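Local coordinates for kojibiose phosphorylase (Gut metagenome, PDB 6W0P), which belongs to the glycoside hydrolase family 65 phosphorylases, proteins with a helical central catalytic domain, at residues F328-T333 and A368-M373; G346-D351 and M373-T378. All coordinates share one frame; numbering follows the deposited sequence.

Interaction 1: residues F328-T333 and A368-M373; sequences FDPTNT and AKDLIM
Asp370 lies alongside Pro330, their side chains running the same way from backbones that come within 4.4 Å of each other, CA of Pro330 to CA of Asp370. Starting from the helix, Asp370 CB faces Pro330 CA, and CG comes near the same CA and the ring nitrogen. The carboxylate then divides: OD1 touches the ring carbon CB of Pro330 at 3.5 Å, while OD2 lies 3.7 Å from both Asp329 C and Pro330 N. These are van der Waals contacts of a carboxylate with a proline and its preceding peptide, and the aspartate also rests on Tyr325. Nearly one helical turn further on, Met373 CB packs against Pro330 CB at 3.7 Å. The thioether departs from there: with CG anti to the carbonyl carbon and further bends at chi2 (-49°) and chi3 (-59°), it curls away toward Phe439 and Tyr443 of helix 437-458. Pro330 is the second residue of a type I beta turn from Asp329 to Asn332, which sets the loop after helix 308-324 against helix 365-376 in the (alpha/alpha)6 barrel of the family 65 catalytic domain. An Asx turn probably stiffens it. Asp329 OD1 takes both Thr331 N, at 2.8 Å, and Thr331 OG1, at 2.7 Å, and the two donors approach from one face of the carboxylate, well above its plane. Lys257 pairs with the other oxygen, OD2, in a salt bridge. Where the chain leaves the turn, Thr333 and the helix are joined through a water, which accepts a hydrogen bond from Thr333 OG1 at 3.2 Å and donates to Leu371 O at 3.1 Å. Beside this bridge Leu371 CD2 makes a looser contact with Thr333 OG1, and the leucine side chain also packs on Leu357 and Tyr360 of helix 351-361.

Interaction 2: residues G346-D351 and M373-T378; sequences GHAFWD and MFRYNT
Arg375 sets out with CG anti to the carbonyl carbon (chi1 -62°), bends again at chi2 (-61°), then runs extended through chi3, and this course carries its guanidinium from the helix across to Ala348 and Phe349. Phe374, one residue earlier, has its ring directed at the same loop by a chi1 of 159°. The two side chains converge on Ala348 CB: Phe374 CE2 stands 4.3 Å from that methyl carbon, and Arg375 NH2 stands 4.0 Å from it, the methyl lying oblique to both flat groups. Next to the methyl, Phe349 O sits at the guanidinium edge, close to its plane, 3.5 Å from Arg375 NH2. A water lying in the guanidinium plane completes the approach; it accepts from Arg375 NH2 at 2.9 Å and gives a weak bond to Ala348 O. The strongest partner of the arginine is Glu353, whose carboxylate forms a salt bridge with NH2, so this nitrogen is shared between the acid and the water. Together they would hold the guanidinium near the loop, and the paired charges probably ease its burial. The setting is the family 65 central catalytic domain, in which the loop leading into helix 351-361 is met by the C-terminal end of helix 365-376. Val423 of helix 418-434 and Met447 of helix 437-458 also pack on Arg375. Just past that helix end, Thr378 stands at the N-cap position of helix 379-388, and its side chain makes no capping bond there. Instead Thr378 OG1 donates to Phe374 O at 2.8 Å, a little tilted from the carbonyl plane, and the same hydroxyl oxygen lies 4.1 Å above the plane of the Phe374 ring, over its centre. Arg375 CZ lies at the edge of that ring, in plane.

Interactions 1 and 2 share Met373 and line up along helix 365-376, their centres about 8 Å apart; along the chain their segments alternate. They also touch directly. Pro330 O of the turn probably accepts a hydrogen bond from Asn377 ND2, 3.1 Å away, tying the turn to the helix end. Asn332 O packs on Phe374 CB at 3.4 Å. Thr333 reaches both sides of interaction 2: its CB lies 3.7 Å from Phe374 CD2, and its OG1 lies 3.7 Å from Ala348 CB. Both contacts are buried within the family 65 central catalytic domain, and Arg401 borders both, bonded to Thr331 O and packed on Phe374.

Interaction 1: residues F328-T333 and A368-M373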
# COMPACT_ATOMS: atom_id res chain seq x y z
N PHE A 328 -3.00 8.59 -36.89
CA PHE A 328 -1.91 7.90 -37.61
C PHE A 328 -2.01 6.38 -37.40
O PHE A 328 -1.65 5.65 -38.32
CB PHE A 328 -0.53 8.36 -37.14
CG PHE A 328 0.59 7.72 -37.92
CD1 PHE A 328 0.88 8.14 -39.22
CD2 PHE A 328 1.34 6.69 -37.37
CE1 PHE A 328 1.89 7.54 -39.96
CE2 PHE A 328 2.35 6.08 -38.12
CZ PHE A 328 2.63 6.51 -39.40
N ASP A 329 -2.46 5.93 -36.23
CA ASP A 329 -2.35 4.50 -35.83
C ASP A 329 -3.44 4.11 -34.84
O ASP A 329 -3.45 4.59 -33.71
CB ASP A 329 -0.99 4.23 -35.21
CG ASP A 329 -0.68 2.75 -34.99
OD1 ASP A 329 -1.63 1.92 -34.98
OD2 ASP A 329 0.51 2.43 -34.84
N PRO A 330 -4.31 3.13 -35.18
CA PRO A 330 -5.38 2.67 -34.29
C PRO A 330 -4.89 1.82 -33.11
O PRO A 330 -5.75 1.33 -32.37
CB PRO A 330 -6.27 1.79 -35.20
CG PRO A 330 -5.32 1.27 -36.27
CD PRO A 330 -4.29 2.38 -36.46
N THR A 331 -3.57 1.64 -32.96
CA THR A 331 -2.93 1.05 -31.75
C THR A 331 -2.20 2.15 -30.96
O THR A 331 -1.42 1.81 -30.05
CB THR A 331 -2.02 -0.13 -32.12
OG1 THR A 331 -0.91 0.34 -32.90
CG2 THR A 331 -2.74 -1.20 -32.90
N ASN A 332 -2.41 3.42 -31.29
CA ASN A 332 -1.76 4.56 -30.57
C ASN A 332 -2.79 5.19 -29.64
O ASN A 332 -3.98 5.08 -29.93
CB ASN A 332 -1.17 5.61 -31.51
CG ASN A 332 0.20 5.25 -32.05
OD1 ASN A 332 0.83 4.31 -31.57
ND2 ASN A 332 0.65 5.97 -33.06
N THR A 333 -2.33 5.84 -28.57
CA THR A 333 -3.21 6.57 -27.64
C THR A 333 -2.50 7.83 -27.17
O THR A 333 -1.31 8.01 -27.47
CB THR A 333 -3.65 5.68 -26.48
OG1 THR A 333 -4.68 6.33 -25.74
CG2 THR A 333 -2.51 5.37 -25.54
N ALA A 368 -10.76 10.45 -33.66
CA ALA A 368 -11.78 10.03 -32.66
C ALA A 368 -11.93 8.50 -32.69
O ALA A 368 -11.87 7.87 -31.63
CB ALA A 368 -13.10 10.71 -32.93
N LYS A 369 -12.13 7.92 -33.87
CA LYS A 369 -12.34 6.46 -34.02
C LYS A 369 -11.08 5.69 -33.57
O LYS A 369 -11.23 4.65 -32.92
CB LYS A 369 -12.74 6.13 -35.47
CG LYS A 369 -12.70 4.65 -35.85
CD LYS A 369 -13.77 4.22 -36.85
CE LYS A 369 -13.26 4.06 -38.28
NZ LYS A 369 -14.38 4.02 -39.25
N ASP A 370 -9.88 6.21 -33.88
CA ASP A 370 -8.59 5.55 -33.54
C ASP A 370 -8.39 5.52 -32.03
O ASP A 370 -7.94 4.46 -31.52
CB ASP A 370 -7.41 6.16 -34.30
CG ASP A 370 -7.22 5.55 -35.69
OD1 ASP A 370 -8.02 4.68 -36.03
OD2 ASP A 370 -6.28 5.96 -36.42
N LEU A 371 -8.75 6.59 -31.32
CA LEU A 371 -8.72 6.62 -29.84
C LEU A 371 -9.54 5.44 -29.28
O LEU A 371 -9.03 4.77 -28.37
CB LEU A 371 -9.24 7.96 -29.32
CG LEU A 371 -8.22 9.08 -29.39
CD1 LEU A 371 -8.82 10.40 -28.97
CD2 LEU A 371 -7.02 8.75 -28.53
N ILE A 372 -10.73 5.16 -29.82
CA ILE A 372 -11.56 4.00 -29.37
C ILE A 372 -10.93 2.68 -29.84
O ILE A 372 -10.97 1.71 -29.07
CB ILE A 372 -13.01 4.18 -29.79
CG1 ILE A 372 -13.60 5.43 -29.15
CG2 ILE A 372 -13.84 2.96 -29.47
CD1 ILE A 372 -14.62 6.15 -30.02
N MET A 373 -10.32 2.64 -31.03
CA MET A 373 -9.73 1.38 -31.59
C MET A 373 -8.54 0.98 -30.73
O MET A 373 -8.29 -0.25 -30.54
CB MET A 373 -9.26 1.56 -33.04
CG MET A 373 -10.39 1.62 -34.07
SD MET A 373 -11.62 0.34 -33.93
CE MET A 373 -10.61 -1.12 -34.13
O HOH W 1 -7.81 5.92 -25.80

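Interaction 2: residues G346-D351 and M373-T378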
# COMPACT_ATOMS: atom_id res chain seq x y z
N GLY A 346 3.73 7.88 -20.39
CA GLY A 346 3.00 7.87 -21.67
C GLY A 346 1.69 7.12 -21.52
O GLY A 346 1.16 6.66 -22.59
N HIS A 347 1.21 6.97 -20.27
CA HIS A 347 -0.00 6.17 -19.94
C HIS A 347 -1.28 6.90 -20.37
O HIS A 347 -1.31 8.12 -20.23
CB HIS A 347 -0.12 5.86 -18.44
CG HIS A 347 0.83 4.82 -17.95
ND1 HIS A 347 1.10 4.67 -16.61
CD2 HIS A 347 1.57 3.91 -18.62
CE1 HIS A 347 1.98 3.70 -16.45
NE2 HIS A 347 2.29 3.22 -17.69
N ALA A 348 -2.26 6.15 -20.87
CA ALA A 348 -3.66 6.56 -21.10
C ALA A 348 -4.40 6.42 -19.78
O ALA A 348 -4.16 5.42 -19.05
CB ALA A 348 -4.32 5.70 -22.16
N PHE A 349 -5.28 7.38 -19.49
CA PHE A 349 -6.20 7.34 -18.33
C PHE A 349 -7.62 7.49 -18.88
O PHE A 349 -7.77 7.78 -20.09
CB PHE A 349 -5.83 8.43 -17.32
CG PHE A 349 -4.47 8.27 -16.69
CD1 PHE A 349 -3.32 8.60 -17.38
CD2 PHE A 349 -4.34 7.77 -15.40
CE1 PHE A 349 -2.07 8.46 -16.79
CE2 PHE A 349 -3.09 7.60 -14.83
CZ PHE A 349 -1.96 7.96 -15.52
N TRP A 350 -8.63 7.33 -18.02
CA TRP A 350 -10.07 7.49 -18.37
C TRP A 350 -10.32 8.88 -18.99
O TRP A 350 -11.34 8.99 -19.71
CB TRP A 350 -10.92 7.25 -17.13
CG TRP A 350 -10.93 8.43 -16.20
CD1 TRP A 350 -9.88 8.98 -15.53
CD2 TRP A 350 -12.09 9.21 -15.85
NE1 TRP A 350 -10.30 10.05 -14.80
CE2 TRP A 350 -11.65 10.22 -14.98
CE3 TRP A 350 -13.44 9.15 -16.21
CZ2 TRP A 350 -12.53 11.16 -14.43
CZ3 TRP A 350 -14.31 10.08 -15.67
CH2 TRP A 350 -13.86 11.09 -14.81
N ASP A 351 -9.41 9.85 -18.71
CA ASP A 351 -9.35 11.24 -19.26
C ASP A 351 -9.46 11.24 -20.78
O ASP A 351 -10.05 12.20 -21.32
CB ASP A 351 -7.99 11.94 -19.04
CG ASP A 351 -7.56 12.11 -17.61
OD1 ASP A 351 -7.57 11.11 -16.88
OD2 ASP A 351 -7.24 13.28 -17.23
N MET A 373 -10.32 2.64 -31.03
CA MET A 373 -9.73 1.38 -31.59
C MET A 373 -8.54 0.98 -30.73
O MET A 373 -8.29 -0.25 -30.54
CB MET A 373 -9.26 1.56 -33.04
CG MET A 373 -10.39 1.62 -34.07
SD MET A 373 -11.62 0.34 -33.93
CE MET A 373 -10.61 -1.12 -34.13
N PHE A 374 -7.84 1.96 -30.17
CA PHE A 374 -6.76 1.65 -29.21
C PHE A 374 -7.34 0.72 -28.15
O PHE A 374 -6.64 -0.24 -27.77
CB PHE A 374 -6.14 2.89 -28.56
CG PHE A 374 -5.44 2.55 -27.28
CD1 PHE A 374 -4.26 1.82 -27.28
CD2 PHE A 374 -6.00 2.88 -26.06
CE1 PHE A 374 -3.63 1.49 -26.09
CE2 PHE A 374 -5.38 2.54 -24.87
CZ PHE A 374 -4.19 1.84 -24.89
N ARG A 375 -8.56 1.00 -27.66
CA ARG A 375 -9.23 0.22 -26.59
C ARG A 375 -9.73 -1.11 -27.15
O ARG A 375 -9.65 -2.11 -26.44
CB ARG A 375 -10.37 1.02 -25.96
CG ARG A 375 -9.92 2.31 -25.29
CD ARG A 375 -8.94 2.10 -24.14
NE ARG A 375 -8.83 3.30 -23.31
CZ ARG A 375 -8.15 3.42 -22.17
NH1 ARG A 375 -7.48 2.39 -21.68
NH2 ARG A 375 -8.14 4.57 -21.52
N TYR A 376 -10.26 -1.14 -28.36
CA TYR A 376 -10.68 -2.40 -29.00
C TYR A 376 -9.45 -3.31 -29.07
O TYR A 376 -9.56 -4.50 -28.75
CB TYR A 376 -11.30 -2.22 -30.39
CG TYR A 376 -11.73 -3.55 -30.94
CD1 TYR A 376 -12.90 -4.15 -30.53
CD2 TYR A 376 -10.87 -4.28 -31.75
CE1 TYR A 376 -13.25 -5.43 -30.96
CE2 TYR A 376 -11.20 -5.55 -32.19
CZ TYR A 376 -12.39 -6.13 -31.79
OH TYR A 376 -12.69 -7.38 -32.25
N ASN A 377 -8.30 -2.75 -29.42
CA ASN A 377 -7.08 -3.55 -29.71
C ASN A 377 -6.39 -3.94 -28.39
O ASN A 377 -5.38 -4.65 -28.49
CB ASN A 377 -6.16 -2.84 -30.70
CG ASN A 377 -6.73 -2.78 -32.10
OD1 ASN A 377 -7.27 -3.77 -32.58
ND2 ASN A 377 -6.60 -1.65 -32.76
N THR A 378 -6.89 -3.48 -27.24
CA THR A 378 -6.38 -3.86 -25.89
C THR A 378 -7.51 -4.52 -25.10
O THR A 378 -7.40 -4.59 -23.86
CB THR A 378 -5.80 -2.66 -25.12
OG1 THR A 378 -6.66 -1.52 -25.27
CG2 THR A 378 -4.40 -2.32 -25.60
O HOH W 2 -6.55 3.82 -19.20